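Local coordinates for protein glycosyltransferase (Streptomyces halstedii, PDB 3WAG) that belongs to the GT-B glycosyltransferases and holds thymidine-5'-diphosphate in the cleft between its two Rossmann-like halves, at residues B[226-231]-B[325-330]; B[315-320]-B[332-337]; B[11-16]-B[150-155]. All coordinates share one frame; numbering follows the deposited sequence.

Interaction 1. Residues B[226-231]-B[325-330]. With TYD (thymidine-5'-diphosphate), chain F; PO4 (phosphate ion), chain G.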
# COMPACT_ATOMS: atom_id res chain seq x y z
N HIS B 226 4.62 12.50 -9.44
CA HIS B 226 3.57 12.28 -8.46
C HIS B 226 2.55 11.26 -8.87
O HIS B 226 1.89 11.39 -9.87
CB HIS B 226 2.91 13.61 -8.09
CG HIS B 226 1.90 13.51 -6.95
ND1 HIS B 226 2.19 12.90 -5.77
CD2 HIS B 226 0.58 13.98 -6.84
CE1 HIS B 226 1.12 12.98 -4.95
NE2 HIS B 226 0.13 13.63 -5.63
N LEU B 227 2.48 10.19 -8.11
CA LEU B 227 1.49 9.16 -8.34
C LEU B 227 0.25 9.56 -7.46
O LEU B 227 0.36 9.59 -6.22
CB LEU B 227 1.99 7.76 -7.96
CG LEU B 227 1.18 6.56 -8.56
CD1 LEU B 227 1.83 5.25 -8.18
CD2 LEU B 227 -0.22 6.42 -8.01
N PRO B 228 -0.89 9.88 -8.09
CA PRO B 228 -2.14 10.29 -7.36
C PRO B 228 -2.86 9.05 -6.90
O PRO B 228 -3.30 8.27 -7.71
CB PRO B 228 -2.96 10.97 -8.45
CG PRO B 228 -2.49 10.33 -9.75
CD PRO B 228 -1.14 9.67 -9.54
N PHE B 229 -2.95 8.84 -5.61
CA PHE B 229 -3.59 7.59 -5.10
C PHE B 229 -5.13 7.95 -5.00
O PHE B 229 -5.48 8.98 -4.41
CB PHE B 229 -2.98 7.23 -3.74
CG PHE B 229 -3.69 6.08 -3.00
CD1 PHE B 229 -3.64 4.78 -3.48
CD2 PHE B 229 -4.36 6.35 -1.79
CE1 PHE B 229 -4.27 3.75 -2.79
CE2 PHE B 229 -4.97 5.34 -1.08
CZ PHE B 229 -4.94 4.03 -1.57
N ASN B 230 -5.99 7.09 -5.53
CA ASN B 230 -7.42 7.35 -5.61
C ASN B 230 -8.21 6.64 -4.55
O ASN B 230 -9.43 6.65 -4.57
CB ASN B 230 -7.91 6.98 -7.01
CG ASN B 230 -7.19 7.79 -8.08
OD1 ASN B 230 -6.86 8.99 -7.89
ND2 ASN B 230 -6.91 7.14 -9.17
N GLY B 231 -7.51 6.01 -3.60
CA GLY B 231 -8.19 5.36 -2.46
C GLY B 231 -8.59 3.94 -2.80
O GLY B 231 -8.19 3.42 -3.87
N THR B 325 -7.23 14.96 -8.88
CA THR B 325 -7.91 14.78 -10.16
C THR B 325 -7.07 15.25 -11.34
O THR B 325 -6.99 14.54 -12.35
CB THR B 325 -9.29 15.47 -10.20
OG1 THR B 325 -10.08 14.99 -9.10
CG2 THR B 325 -9.97 15.15 -11.49
N ARG B 326 -6.46 16.41 -11.22
CA ARG B 326 -5.63 16.93 -12.32
C ARG B 326 -4.36 16.08 -12.51
O ARG B 326 -3.86 15.92 -13.64
CB ARG B 326 -5.27 18.40 -12.14
CG ARG B 326 -4.15 18.68 -11.16
CD ARG B 326 -4.21 20.09 -10.65
NE ARG B 326 -3.13 20.36 -9.70
CZ ARG B 326 -3.21 21.33 -8.81
NH1 ARG B 326 -4.35 22.01 -8.76
NH2 ARG B 326 -2.21 21.61 -7.95
N THR B 327 -3.85 15.48 -11.44
CA THR B 327 -2.66 14.60 -11.59
C THR B 327 -3.04 13.32 -12.34
O THR B 327 -2.26 12.84 -13.15
CB THR B 327 -1.97 14.29 -10.25
OG1 THR B 327 -1.66 15.53 -9.61
CG2 THR B 327 -0.65 13.59 -10.53
N ASN B 328 -4.23 12.76 -12.05
CA ASN B 328 -4.77 11.72 -12.88
C ASN B 328 -4.91 12.15 -14.38
O ASN B 328 -4.64 11.36 -15.29
CB ASN B 328 -6.15 11.26 -12.34
CG ASN B 328 -6.07 10.38 -11.14
OD1 ASN B 328 -5.86 9.16 -11.23
ND2 ASN B 328 -6.27 10.96 -9.99
N ALA B 329 -5.40 13.36 -14.65
CA ALA B 329 -5.53 13.75 -16.08
C ALA B 329 -4.17 13.84 -16.75
O ALA B 329 -4.02 13.49 -17.95
CB ALA B 329 -6.26 15.07 -16.22
N ILE B 330 -3.20 14.30 -15.96
CA ILE B 330 -1.82 14.45 -16.43
C ILE B 330 -1.28 13.05 -16.74
O ILE B 330 -0.82 12.77 -17.85
CB ILE B 330 -0.92 15.18 -15.41
CG1 ILE B 330 -1.31 16.64 -15.30
CG2 ILE B 330 0.55 15.11 -15.81
CD1 ILE B 330 -0.45 17.39 -14.31
PA TYD F . -10.50 14.39 -4.04
O1A TYD F . -11.97 14.59 -4.46
O2A TYD F . -9.86 15.14 -2.88
O3A TYD F . -9.71 14.82 -5.42
PB TYD F . -8.89 16.21 -5.69
O1B TYD F . -9.65 17.34 -4.97
O2B TYD F . -8.83 16.26 -7.25
O3B TYD F . -7.56 15.97 -4.92
O5' TYD F . -10.24 12.79 -3.75
C5' TYD F . -8.96 12.11 -3.71
C4' TYD F . -8.66 11.32 -5.02
O4' TYD F . -9.74 10.44 -5.41
C3' TYD F . -8.38 12.17 -6.28
O3' TYD F . -7.12 11.72 -6.82
C2' TYD F . -9.48 11.85 -7.28
C1' TYD F . -9.91 10.44 -6.84
N1 TYD F . -11.29 10.17 -7.23
C2 TYD F . -11.62 9.08 -8.07
O2 TYD F . -10.75 8.28 -8.50
N3 TYD F . -12.91 8.89 -8.46
C4 TYD F . -13.93 9.70 -8.06
O4 TYD F . -15.09 9.43 -8.45
C5 TYD F . -13.61 10.84 -7.17
C5M TYD F . -14.65 11.81 -6.65
C6 TYD F . -12.27 11.01 -6.79
P PO4 G . -3.73 4.33 -7.85
O1 PO4 G . -2.49 4.13 -7.02
O2 PO4 G . -3.50 5.10 -9.10
O3 PO4 G . -4.11 2.91 -8.21
O4 PO4 G . -4.73 5.10 -7.07
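Asn230 and Asn328 set their first torsions alike, CG beside the backbone N in both (chi1 -59° and -77°), and from opposite directions this brings their amides together head to tail. The pair spans the cleft of the GT-B fold: Asn230 belongs to the loop that follows strand 204-206 of the N-terminal sheet, Asn328 to helix 323-331 of the C-terminal half. Asn328 ND2 gives a fairly straight bond (156° at the hydrogen) to Asn230 OD1 at 2.9 Å, the donor standing a little off the carbonyl plane. The return bond, Asn230 ND2 to Asn328 OD1 at 3.1 Å, is less certain because Asn230 ND2 sits too tightly in the model. The amides are modestly twisted against each other, and Asn328 ND2 also reaches Gly324 O, which helps fix its rotation.

Beside the pair, the methyl of Thr327 is pressed into the loop: CG2 lies 3.4 Å from His226 O and 3.8 Å from Pro228 CG. Its hydroxyl turns back to Gly323 O within the helix, meeting the His226 ring merely at its edge. Pro228 CB packs against Asn328, 3.7 Å from its ND2.

The asparagine pair also borders the nucleotide site. Near the start of the helix, Thr325 gives both its N and its OG1 to the terminal-phosphate oxygen O2B of thymidine-5'-diphosphate, and Gly324 N binds the ligand as well. The deoxyribose hydroxyl O3' donates to Asn230 OD1 at 2.9 Å, so that one carbonyl oxygen accepts from both protein and ligand. Asn230 N, meanwhile, binds O4 of the phosphate ion at 2.8 Å.

Interaction 2. Residues B[315-320]-B[332-337]. With TYD (thymidine-5'-diphosphate), chain F.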
# COMPACT_ATOMS: atom_id res chain seq x y z
N ALA B 315 -12.07 10.73 -23.38
CA ALA B 315 -11.55 11.80 -24.26
C ALA B 315 -11.42 13.10 -23.50
O ALA B 315 -10.63 13.97 -23.89
CB ALA B 315 -12.50 12.00 -25.47
N ALA B 316 -12.23 13.30 -22.44
CA ALA B 316 -12.06 14.51 -21.60
C ALA B 316 -12.42 14.25 -20.15
O ALA B 316 -13.05 13.25 -19.82
CB ALA B 316 -12.92 15.64 -22.15
N ILE B 317 -11.98 15.11 -19.25
CA ILE B 317 -12.52 15.06 -17.87
C ILE B 317 -12.91 16.48 -17.47
O ILE B 317 -12.16 17.43 -17.67
CB ILE B 317 -11.56 14.41 -16.83
CG1 ILE B 317 -12.19 14.50 -15.43
CG2 ILE B 317 -10.20 15.07 -16.83
CD1 ILE B 317 -11.55 13.51 -14.47
N VAL B 318 -14.11 16.60 -16.95
CA VAL B 318 -14.65 17.87 -16.48
C VAL B 318 -14.56 17.82 -14.96
O VAL B 318 -15.14 16.91 -14.36
CB VAL B 318 -16.12 18.06 -16.99
CG1 VAL B 318 -16.59 19.49 -16.76
CG2 VAL B 318 -16.21 17.75 -18.48
N HIS B 319 -13.79 18.74 -14.35
CA HIS B 319 -13.61 18.72 -12.88
C HIS B 319 -13.25 20.09 -12.34
O HIS B 319 -13.12 21.05 -13.10
CB HIS B 319 -12.59 17.66 -12.48
CG HIS B 319 -11.17 18.03 -12.82
ND1 HIS B 319 -10.65 17.88 -14.07
CD2 HIS B 319 -10.17 18.58 -12.06
CE1 HIS B 319 -9.37 18.29 -14.07
NE2 HIS B 319 -9.09 18.74 -12.86
N HIS B 320 -13.13 20.18 -11.01
CA HIS B 320 -12.99 21.41 -10.23
C HIS B 320 -11.57 21.89 -10.07
O HIS B 320 -11.34 22.89 -9.39
CB HIS B 320 -13.45 21.10 -8.83
CG HIS B 320 -12.87 19.81 -8.30
ND1 HIS B 320 -13.42 18.59 -8.58
CD2 HIS B 320 -11.72 19.57 -7.56
CE1 HIS B 320 -12.67 17.64 -7.99
NE2 HIS B 320 -11.61 18.24 -7.40
N TYR B 332 -2.77 10.21 -17.36
CA TYR B 332 -3.39 9.53 -18.49
C TYR B 332 -3.49 10.39 -19.75
O TYR B 332 -4.08 9.94 -20.73
CB TYR B 332 -4.76 8.92 -18.08
CG TYR B 332 -4.52 7.91 -16.95
CD1 TYR B 332 -4.15 6.61 -17.23
CD2 TYR B 332 -4.53 8.31 -15.60
CE1 TYR B 332 -3.85 5.70 -16.23
CE2 TYR B 332 -4.26 7.40 -14.57
CZ TYR B 332 -3.92 6.10 -14.88
OH TYR B 332 -3.61 5.16 -13.90
N GLY B 333 -2.91 11.59 -19.76
CA GLY B 333 -2.88 12.39 -21.02
C GLY B 333 -4.28 12.81 -21.46
O GLY B 333 -4.64 12.79 -22.67
N VAL B 334 -5.11 13.18 -20.49
CA VAL B 334 -6.52 13.45 -20.81
C VAL B 334 -6.87 14.94 -20.78
O VAL B 334 -6.67 15.62 -19.78
CB VAL B 334 -7.48 12.67 -19.89
CG1 VAL B 334 -8.93 12.94 -20.29
CG2 VAL B 334 -7.13 11.18 -19.92
N PRO B 335 -7.39 15.45 -21.89
CA PRO B 335 -7.86 16.83 -21.95
C PRO B 335 -8.82 17.16 -20.78
O PRO B 335 -9.62 16.31 -20.38
CB PRO B 335 -8.59 16.88 -23.30
CG PRO B 335 -7.90 15.84 -24.11
CD PRO B 335 -7.63 14.73 -23.15
N GLN B 336 -8.74 18.39 -20.29
CA GLN B 336 -9.53 18.81 -19.13
C GLN B 336 -10.53 19.96 -19.41
O GLN B 336 -10.22 20.92 -20.11
CB GLN B 336 -8.57 19.19 -17.96
CG GLN B 336 -7.68 18.03 -17.46
CD GLN B 336 -6.68 18.56 -16.46
OE1 GLN B 336 -7.02 18.75 -15.33
NE2 GLN B 336 -5.45 18.87 -16.91
N LEU B 337 -11.72 19.89 -18.81
CA LEU B 337 -12.47 21.10 -18.63
C LEU B 337 -12.55 21.41 -17.15
O LEU B 337 -13.11 20.64 -16.39
CB LEU B 337 -13.84 21.04 -19.38
CG LEU B 337 -15.09 21.86 -19.03
CD1 LEU B 337 -14.79 23.30 -18.70
CD2 LEU B 337 -16.15 21.71 -20.15
PA TYD F . -10.50 14.39 -4.04
O1A TYD F . -11.97 14.59 -4.46
O2A TYD F . -9.86 15.14 -2.88
O3A TYD F . -9.71 14.82 -5.42
PB TYD F . -8.89 16.21 -5.69
O1B TYD F . -9.65 17.34 -4.97
O2B TYD F . -8.83 16.26 -7.25
O3B TYD F . -7.56 15.97 -4.92
O5' TYD F . -10.24 12.79 -3.75
C5' TYD F . -8.96 12.11 -3.71
C4' TYD F . -8.66 11.32 -5.02
O4' TYD F . -9.74 10.44 -5.41
C3' TYD F . -8.38 12.17 -6.28
O3' TYD F . -7.12 11.72 -6.82
C2' TYD F . -9.48 11.85 -7.28
C1' TYD F . -9.91 10.44 -6.84
N1 TYD F . -11.29 10.17 -7.23
C2 TYD F . -11.62 9.08 -8.07
O2 TYD F . -10.75 8.28 -8.50
N3 TYD F . -12.91 8.89 -8.46
C4 TYD F . -13.93 9.70 -8.06
O4 TYD F . -15.09 9.43 -8.45
C5 TYD F . -13.61 10.84 -7.17
C5M TYD F . -14.65 11.81 -6.65
C6 TYD F . -12.27 11.01 -6.79
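The His319 ring and the Gln336 amide lie almost in one plane, 2° apart, with the glutamine reaching the ring at its edge rather than over a face. The His319 ring also packs against Thr325 of helix 323-331. His320, next along, turns its own ring edge-on to the diphosphate: NE2 donates to O1B of thymidine-5'-diphosphate at 3.2 Å, and weakly to O2B.

The backbones pair as parallel strands. Pro335 O takes Ile317 N at 2.9 Å, Ile317 O takes Leu337 N at 2.7 Å, and Leu337 O takes His319 N at 2.9 Å, with CA-H...O contacts between them. Ile317 and Gln336 run side by side on one face, Val318 and Leu337 on the other, where Val318 CG1 meets Leu337 CG at 3.6 Å. Val334 CG1 packs along the backbone of Ala316.

This is a beta-alpha-beta crossover of the C-terminal Rossmann-like sheet, its connecting helix closed by a Schellman motif at Gly333. Helix 323-331 covers the face of Ile317 and Gln336, helix 369-381 that of Leu337, and strand 247-251 flanks strand 314-319 on its other edge.

Interaction 3. Residues B[11-16]-B[150-155]. With TYD (thymidine-5'-diphosphate), chain F.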
# COMPACT_ATOMS: atom_id res chain seq x y z
N ARG B 11 -8.46 12.78 4.56
CA ARG B 11 -8.20 11.77 3.55
C ARG B 11 -7.41 12.20 2.35
O ARG B 11 -6.58 11.42 1.87
CB ARG B 11 -9.49 11.10 3.06
CG ARG B 11 -9.70 9.71 3.64
CD ARG B 11 -10.97 9.02 3.08
NE ARG B 11 -12.09 9.95 3.01
CZ ARG B 11 -12.94 10.22 4.02
NH1 ARG B 11 -12.83 9.59 5.19
NH2 ARG B 11 -13.90 11.12 3.85
N SER B 12 -7.68 13.38 1.80
CA SER B 12 -6.94 13.87 0.62
C SER B 12 -5.49 14.16 0.93
O SER B 12 -4.64 13.92 0.12
CB SER B 12 -7.56 15.18 0.08
OG SER B 12 -8.78 14.79 -0.49
N HIS B 13 -5.22 14.78 2.08
CA HIS B 13 -3.84 15.10 2.38
C HIS B 13 -3.13 13.79 2.71
O HIS B 13 -1.95 13.67 2.44
CB HIS B 13 -3.78 16.09 3.51
CG HIS B 13 -4.03 17.52 3.08
ND1 HIS B 13 -3.05 18.42 2.97
CD2 HIS B 13 -5.23 18.17 2.71
CE1 HIS B 13 -3.58 19.62 2.54
NE2 HIS B 13 -4.91 19.45 2.39
N LEU B 14 -3.83 12.79 3.26
CA LEU B 14 -3.22 11.44 3.43
C LEU B 14 -2.84 10.80 2.11
O LEU B 14 -1.73 10.29 1.92
CB LEU B 14 -4.13 10.49 4.19
CG LEU B 14 -3.83 8.97 4.17
CD1 LEU B 14 -2.43 8.65 4.62
CD2 LEU B 14 -4.83 8.20 5.04
N TYR B 15 -3.81 10.75 1.21
CA TYR B 15 -3.65 10.05 -0.07
C TYR B 15 -2.49 10.68 -0.80
O TYR B 15 -1.77 10.00 -1.55
CB TYR B 15 -4.91 10.25 -0.94
CG TYR B 15 -6.05 9.38 -0.52
CD1 TYR B 15 -5.98 8.56 0.62
CD2 TYR B 15 -7.18 9.35 -1.27
CE1 TYR B 15 -7.03 7.77 0.98
CE2 TYR B 15 -8.25 8.60 -0.92
CZ TYR B 15 -8.17 7.80 0.18
OH TYR B 15 -9.28 7.09 0.42
N ASN B 16 -2.39 12.01 -0.71
CA ASN B 16 -1.29 12.71 -1.33
C ASN B 16 0.08 11.99 -1.00
O ASN B 16 0.97 11.94 -1.84
CB ASN B 16 -1.29 14.16 -0.85
CG ASN B 16 -0.17 15.00 -1.46
OD1 ASN B 16 0.69 15.55 -0.75
ND2 ASN B 16 -0.21 15.15 -2.75
N MET B 150 6.31 18.12 2.61
CA MET B 150 5.68 17.57 1.43
C MET B 150 4.47 18.41 1.01
O MET B 150 3.48 18.54 1.76
CB MET B 150 5.29 16.09 1.60
CG MET B 150 4.72 15.51 0.29
SD MET B 150 4.51 13.74 0.43
CE MET B 150 4.35 13.27 -1.27
N LEU B 151 4.53 18.95 -0.20
CA LEU B 151 3.43 19.75 -0.77
C LEU B 151 2.31 18.89 -1.24
O LEU B 151 2.49 17.72 -1.53
CB LEU B 151 3.91 20.56 -1.95
CG LEU B 151 5.01 21.58 -1.58
CD1 LEU B 151 5.55 22.20 -2.84
CD2 LEU B 151 4.57 22.68 -0.64
N PHE B 152 1.14 19.47 -1.38
CA PHE B 152 -0.02 18.72 -1.88
C PHE B 152 -0.65 19.47 -3.05
O PHE B 152 -1.68 19.08 -3.57
CB PHE B 152 -1.03 18.63 -0.74
CG PHE B 152 -1.41 19.99 -0.18
CD1 PHE B 152 -2.47 20.73 -0.73
CD2 PHE B 152 -0.69 20.52 0.88
CE1 PHE B 152 -2.79 21.98 -0.18
CE2 PHE B 152 -0.98 21.74 1.43
CZ PHE B 152 -2.05 22.49 0.89
N GLY B 153 0.01 20.54 -3.49
CA GLY B 153 -0.35 21.28 -4.71
C GLY B 153 0.79 22.26 -4.88
O GLY B 153 1.97 21.95 -4.49
N LEU B 154 0.47 23.45 -5.38
CA LEU B 154 1.45 24.53 -5.45
C LEU B 154 1.86 25.05 -4.09
O LEU B 154 1.10 24.97 -3.13
CB LEU B 154 1.00 25.70 -6.38
CG LEU B 154 0.54 25.38 -7.82
CD1 LEU B 154 0.46 26.62 -8.71
CD2 LEU B 154 1.43 24.37 -8.51
N ASP B 155 3.05 25.60 -4.01
CA ASP B 155 3.58 26.06 -2.73
C ASP B 155 3.15 27.50 -2.43
O ASP B 155 3.97 28.43 -2.40
CB ASP B 155 5.11 25.87 -2.75
CG ASP B 155 5.72 26.05 -1.40
OD1 ASP B 155 4.99 26.24 -0.39
OD2 ASP B 155 6.96 26.03 -1.36
PA TYD F . -10.50 14.39 -4.04
O1A TYD F . -11.97 14.59 -4.46
O2A TYD F . -9.86 15.14 -2.88
O3A TYD F . -9.71 14.82 -5.42
PB TYD F . -8.89 16.21 -5.69
O1B TYD F . -9.65 17.34 -4.97
O2B TYD F . -8.83 16.26 -7.25
O3B TYD F . -7.56 15.97 -4.92
O5' TYD F . -10.24 12.79 -3.75
C5' TYD F . -8.96 12.11 -3.71
C4' TYD F . -8.66 11.32 -5.02
O4' TYD F . -9.74 10.44 -5.41
C3' TYD F . -8.38 12.17 -6.28
O3' TYD F . -7.12 11.72 -6.82
C2' TYD F . -9.48 11.85 -7.28
C1' TYD F . -9.91 10.44 -6.84
N1 TYD F . -11.29 10.17 -7.23
C2 TYD F . -11.62 9.08 -8.07
O2 TYD F . -10.75 8.28 -8.50
N3 TYD F . -12.91 8.89 -8.46
C4 TYD F . -13.93 9.70 -8.06
O4 TYD F . -15.09 9.43 -8.45
C5 TYD F . -13.61 10.84 -7.17
C5M TYD F . -14.65 11.81 -6.65
C6 TYD F . -12.27 11.01 -6.79
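His13 and Phe152 form the aromatic part of this contact, which joins the start of helix 11-26 to the loop leaving strand 147-150, both in the N-terminal Rossmann-like half of the GT-B fold. The stack is edge-to-face but inclined: the planes stand at 54°, and the ring centroids are 4.3 Å apart. His13 CE1 does the touching. It sits 3.3 Å above the plane of Phe152, over the ring centre and nearly equidistant from its six carbons. Phe152 presents this face because its CG lies between the backbone N and the carbonyl carbon (chi1 55°), swinging the ring toward the helix. Further rings extend the cluster, with Phe8 against His13 and Trp344 against Phe152.

Polar links hold the pieces in place. His13 ND1 is bonded to Asp130 OD1, which fixes the turn of the imidazole that puts CE1 over the phenyl ring. At the far end of the loop, Asp155 is the N-cap of helix 156-168: its OD1 takes Gly158 N, while its OD2 makes a salt bridge with Arg149. Leu154 O accepts from Trp344 NE1 and Leu154 N donates to Asp345, so the loop is also tied to the C-terminal half.

Packing makes up the rest. The Asn16 side chain extends toward the loop and passes the Phe152 backbone, with CG 3.7 Å from Phe152 CA; its amide is almost perpendicular to the phenyl ring. The extended Met150 side chain also comes to the helix, with CE 3.7 Å from Asn16 O.

Thymidine-5'-diphosphate meets the same helix through residues on both sides of His13 in the chain: Tyr15 offers a ring edge to its C5', and Ser12 OG donates to its O2A at 2.6 Å.

In the fold
Interactions 1 and 2 are buried, whereas interaction 3, though nearest the centre of the chain, is only partly so, bordering the cleft. Helix 323-331 ties the first two together: it faces the cleft in interaction 1, and it is the connection between the strands paired in interaction 2; the centres of interactions 1 and 2 are about 12 Å apart. Interaction 3 lies in the N-terminal half and meets interaction 1 where Tyr15 OH comes 3.5 Å from Gly231 CA; it does not touch interaction 2. The chemistry follows the place: backbone bonds inside the sheet, an amide pair between the halves, ring contacts beside the cleft. All three touch thymidine-5'-diphosphate.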